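Local coordinates for protein pullulanase (Klebsiella oxytoca, PDB 2YOC) that hydrolyses alpha-1,6-glucosidic linkages in pullulan and related branched glucans, and is probably exported by a type 2 secretion system, at residues B[273-283]-B[638-646]. Sequence-based numbering, arbitrary orientation.
Sequences DDAYAEAAEAL and EHRMFAKLI
Helical turns 273-280 and 640-646 run roughly parallel, their axes 29° apart and 10.3 Å at closest approach, with A277 facing R640. D273 reaches the start of the second helix, its OD2 accepting the backbone N-H of R640 at 2.9 Å on the syn side. A carboxylate suits this first turn, whose N-H groups lack helical acceptors; OD1 bonds to the Y615 hydroxyl, which also receives the N-H of M641. R640 points toward the first helix and bends at chi3 (74°), laying its guanidinium over A277, small enough to admit it. R640 forms a side-on, two-nitrogen salt bridge with E281, NE to OE2 at 2.9 Å and NH2 to OE1 at 3.0 Å; the extended glutamate brings both oxygens to one edge of the guanidinium, nearly in its plane, yet they are met from above the carboxylate plane. Deeper in, the bent selenomethionine M641 sets SE 3.6 Å from A280 CB, and both side chains touch W299. K644 stretches past E281: NZ bonds weakly to L283 O, while its salt bridge goes to D648. This interdomain packing joins helix 269-280, shortly before strand 286-290 of the CBM48-type sheet, to helix 640-655 of the catalytic (beta/alpha)8 barrel, between strands 586-591 and 661-664.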
loop_
_atom_site.group_PDB
_atom_site.type_symbol
_atom_site.label_atom_id
_atom_site.label_comp_id
_atom_site.label_asym_id
_atom_site.label_seq_id
_atom_site.Cartn_x
_atom_site.Cartn_y
_atom_site.Cartn_z
ATOM N N ASP B 273 33.670 -34.979 1.448
ATOM C CA ASP B 273 34.174 -33.626 1.654
ATOM C C ASP B 273 34.893 -33.529 2.998
ATOM O O ASP B 273 35.997 -33.002 3.063
ATOM C CB ASP B 273 33.090 -32.531 1.463
ATOM C CG ASP B 273 33.035 -31.889 0.067
ATOM O OD1 ASP B 273 33.831 -32.296 -0.811
ATOM O OD2 ASP B 273 32.208 -30.954 -0.137
ATOM N N ASP B 274 34.322 -34.121 4.042
ATOM C CA ASP B 274 34.879 -34.081 5.400
ATOM C C ASP B 274 36.196 -34.830 5.557
ATOM O O ASP B 274 37.024 -34.416 6.367
ATOM C CB ASP B 274 33.828 -34.613 6.394
ATOM C CG ASP B 274 34.218 -34.593 7.858
ATOM O OD1 ASP B 274 34.475 -33.489 8.391
ATOM O OD2 ASP B 274 34.168 -35.660 8.493
ATOM N N ALA B 275 36.385 -35.935 4.808
ATOM C CA ALA B 275 37.561 -36.785 4.947
ATOM C C ALA B 275 38.712 -36.424 4.038
ATOM O O ALA B 275 39.874 -36.582 4.445
ATOM C CB ALA B 275 37.174 -38.247 4.755
ATOM N N TYR B 276 38.401 -35.959 2.811
ATOM C CA TYR B 276 39.421 -35.699 1.797
ATOM C C TYR B 276 39.546 -34.280 1.266
ATOM O O TYR B 276 40.643 -33.880 0.882
ATOM C CB TYR B 276 39.216 -36.640 0.597
ATOM C CG TYR B 276 39.063 -38.099 0.957
ATOM C CD1 TYR B 276 40.183 -38.912 1.158
ATOM C CD2 TYR B 276 37.802 -38.678 1.080
ATOM C CE1 TYR B 276 40.049 -40.259 1.491
ATOM C CE2 TYR B 276 37.656 -40.025 1.406
ATOM C CZ TYR B 276 38.782 -40.809 1.620
ATOM O OH TYR B 276 38.639 -42.125 1.972
ATOM N N ALA B 277 38.436 -33.544 1.167
ATOM C CA ALA B 277 38.459 -32.215 0.571
ATOM C C ALA B 277 39.501 -31.237 1.087
ATOM O O ALA B 277 40.015 -30.467 0.274
ATOM C CB ALA B 277 37.079 -31.586 0.541
ATOM N N GLU B 278 39.851 -31.269 2.392
ATOM C CA GLU B 278 40.852 -30.314 2.872
ATOM C C GLU B 278 42.165 -30.455 2.139
ATOM O O GLU B 278 42.661 -29.447 1.607
ATOM C CB GLU B 278 41.062 -30.364 4.387
ATOM C CG GLU B 278 41.267 -28.981 4.981
ATOM C CD GLU B 278 41.794 -28.961 6.402
ATOM O OE1 GLU B 278 41.290 -29.738 7.252
ATOM O OE2 GLU B 278 42.726 -28.165 6.663
ATOM N N ALA B 279 42.671 -31.717 2.045
ATOM C CA ALA B 279 43.920 -32.089 1.373
ATOM C C ALA B 279 43.785 -32.001 -0.111
ATOM O O ALA B 279 44.669 -31.451 -0.772
ATOM C CB ALA B 279 44.335 -33.499 1.756
ATOM N N ALA B 280 42.689 -32.552 -0.647
ATOM C CA ALA B 280 42.430 -32.614 -2.084
ATOM C C ALA B 280 42.406 -31.235 -2.715
ATOM O O ALA B 280 42.942 -31.079 -3.807
ATOM C CB ALA B 280 41.137 -33.357 -2.356
ATOM N N GLU B 281 41.881 -30.223 -1.981
ATOM C CA GLU B 281 41.750 -28.831 -2.423
ATOM C C GLU B 281 43.076 -28.191 -2.696
ATOM O O GLU B 281 43.141 -27.239 -3.483
ATOM C CB GLU B 281 41.000 -27.993 -1.376
ATOM C CG GLU B 281 39.497 -27.914 -1.589
ATOM C CD GLU B 281 38.687 -27.260 -0.481
ATOM O OE1 GLU B 281 39.270 -26.838 0.546
ATOM O OE2 GLU B 281 37.452 -27.150 -0.659
ATOM N N ALA B 282 44.127 -28.684 -2.036
ATOM C CA ALA B 282 45.465 -28.122 -2.146
ATOM C C ALA B 282 46.317 -28.741 -3.292
ATOM O O ALA B 282 47.535 -28.493 -3.359
ATOM C CB ALA B 282 46.165 -28.245 -0.806
ATOM N N LEU B 283 45.682 -29.545 -4.184
ATOM C CA LEU B 283 46.383 -30.198 -5.295
ATOM C C LEU B 283 45.938 -29.722 -6.655
ATOM O O LEU B 283 44.926 -29.027 -6.777
ATOM C CB LEU B 283 46.328 -31.723 -5.211
ATOM C CG LEU B 283 46.779 -32.282 -3.871
ATOM C CD1 LEU B 283 46.692 -33.755 -3.862
ATOM C CD2 LEU B 283 48.157 -31.839 -3.529
ATOM N N GLU B 638 27.810 -26.841 -4.625
ATOM C CA GLU B 638 27.895 -26.732 -3.162
ATOM C C GLU B 638 28.992 -27.648 -2.566
ATOM O O GLU B 638 29.437 -27.432 -1.434
ATOM C CB GLU B 638 26.520 -27.000 -2.502
ATOM C CG GLU B 638 25.897 -28.345 -2.833
ATOM C CD GLU B 638 24.892 -28.339 -3.960
ATOM O OE1 GLU B 638 25.189 -27.747 -5.021
ATOM O OE2 GLU B 638 23.789 -28.902 -3.769
ATOM N N HIS B 639 29.394 -28.693 -3.321
ATOM C CA HIS B 639 30.434 -29.617 -2.883
ATOM C C HIS B 639 31.804 -29.070 -3.258
ATOM O O HIS B 639 32.019 -28.591 -4.383
ATOM C CB HIS B 639 30.198 -31.023 -3.425
ATOM C CG HIS B 639 28.863 -31.601 -3.043
ATOM N ND1 HIS B 639 28.363 -32.726 -3.680
ATOM C CD2 HIS B 639 27.967 -31.188 -2.115
ATOM C CE1 HIS B 639 27.196 -32.966 -3.110
ATOM N NE2 HIS B 639 26.915 -32.064 -2.168
ATOM N N ARG B 640 32.716 -29.112 -2.273
ATOM C CA ARG B 640 34.067 -28.584 -2.315
ATOM C C ARG B 640 34.898 -28.843 -3.590
ATOM O O ARG B 640 35.476 -27.896 -4.131
ATOM C CB ARG B 640 34.801 -28.995 -1.046
ATOM C CG ARG B 640 34.285 -28.292 0.193
ATOM C CD ARG B 640 34.873 -28.817 1.488
ATOM N NE ARG B 640 36.259 -28.396 1.711
ATOM C CZ ARG B 640 36.879 -28.457 2.893
ATOM N NH1 ARG B 640 36.238 -28.908 3.967
ATOM N NH2 ARG B 640 38.141 -28.064 3.011
HETATM N N MSE B 641 34.965 -30.094 -4.059
HETATM C CA MSE B 641 35.735 -30.442 -5.251
HETATM C C MSE B 641 35.131 -29.976 -6.566
HETATM O O MSE B 641 35.871 -29.635 -7.507
HETATM C CB MSE B 641 36.129 -31.928 -5.286
HETATM C CG MSE B 641 37.051 -32.342 -4.123
HETATM SE SE MSE B 641 38.593 -31.189 -3.822
HETATM C CE MSE B 641 39.610 -31.685 -5.343
ATOM N N PHE B 642 33.801 -29.915 -6.630
ATOM C CA PHE B 642 33.175 -29.379 -7.825
ATOM C C PHE B 642 33.327 -27.863 -7.835
ATOM O O PHE B 642 33.538 -27.278 -8.907
ATOM C CB PHE B 642 31.712 -29.785 -7.989
ATOM C CG PHE B 642 31.193 -29.423 -9.371
ATOM C CD1 PHE B 642 31.836 -29.885 -10.522
ATOM C CD2 PHE B 642 30.088 -28.593 -9.521
ATOM C CE1 PHE B 642 31.370 -29.527 -11.792
ATOM C CE2 PHE B 642 29.628 -28.240 -10.789
ATOM C CZ PHE B 642 30.262 -28.718 -11.915
ATOM N N ALA B 643 33.286 -27.230 -6.648
ATOM C CA ALA B 643 33.495 -25.778 -6.575
ATOM C C ALA B 643 34.929 -25.495 -7.062
ATOM O O ALA B 643 35.134 -24.562 -7.854
ATOM C CB ALA B 643 33.286 -25.272 -5.150
ATOM N N LYS B 644 35.894 -26.374 -6.669
ATOM C CA LYS B 644 37.295 -26.283 -7.090
ATOM C C LYS B 644 37.393 -26.481 -8.627
ATOM O O LYS B 644 38.059 -25.691 -9.311
ATOM C CB LYS B 644 38.183 -27.273 -6.321
ATOM C CG LYS B 644 39.647 -27.083 -6.654
ATOM C CD LYS B 644 40.616 -28.073 -5.984
ATOM C CE LYS B 644 41.887 -28.252 -6.800
ATOM N NZ LYS B 644 42.619 -26.965 -7.124
ATOM N N LEU B 645 36.684 -27.499 -9.166
ATOM C CA LEU B 645 36.683 -27.729 -10.604
ATOM C C LEU B 645 36.279 -26.457 -11.344
ATOM O O LEU B 645 37.020 -26.040 -12.249
ATOM C CB LEU B 645 35.762 -28.885 -10.993
ATOM C CG LEU B 645 35.918 -29.386 -12.439
ATOM C CD1 LEU B 645 35.861 -30.906 -12.494
ATOM C CD2 LEU B 645 34.899 -28.750 -13.371
ATOM N N ILE B 646 35.118 -25.838 -10.954
ATOM C CA ILE B 646 34.596 -24.603 -11.560
ATOM C C ILE B 646 35.672 -23.490 -11.557
ATOM O O ILE B 646 35.976 -22.937 -12.620
ATOM C CB ILE B 646 33.293 -24.116 -10.890
ATOM C CG1 ILE B 646 32.179 -25.159 -10.994
ATOM C CG2 ILE B 646 32.834 -22.778 -11.474
ATOM C CD1 ILE B 646 30.995 -24.938 -10.014
#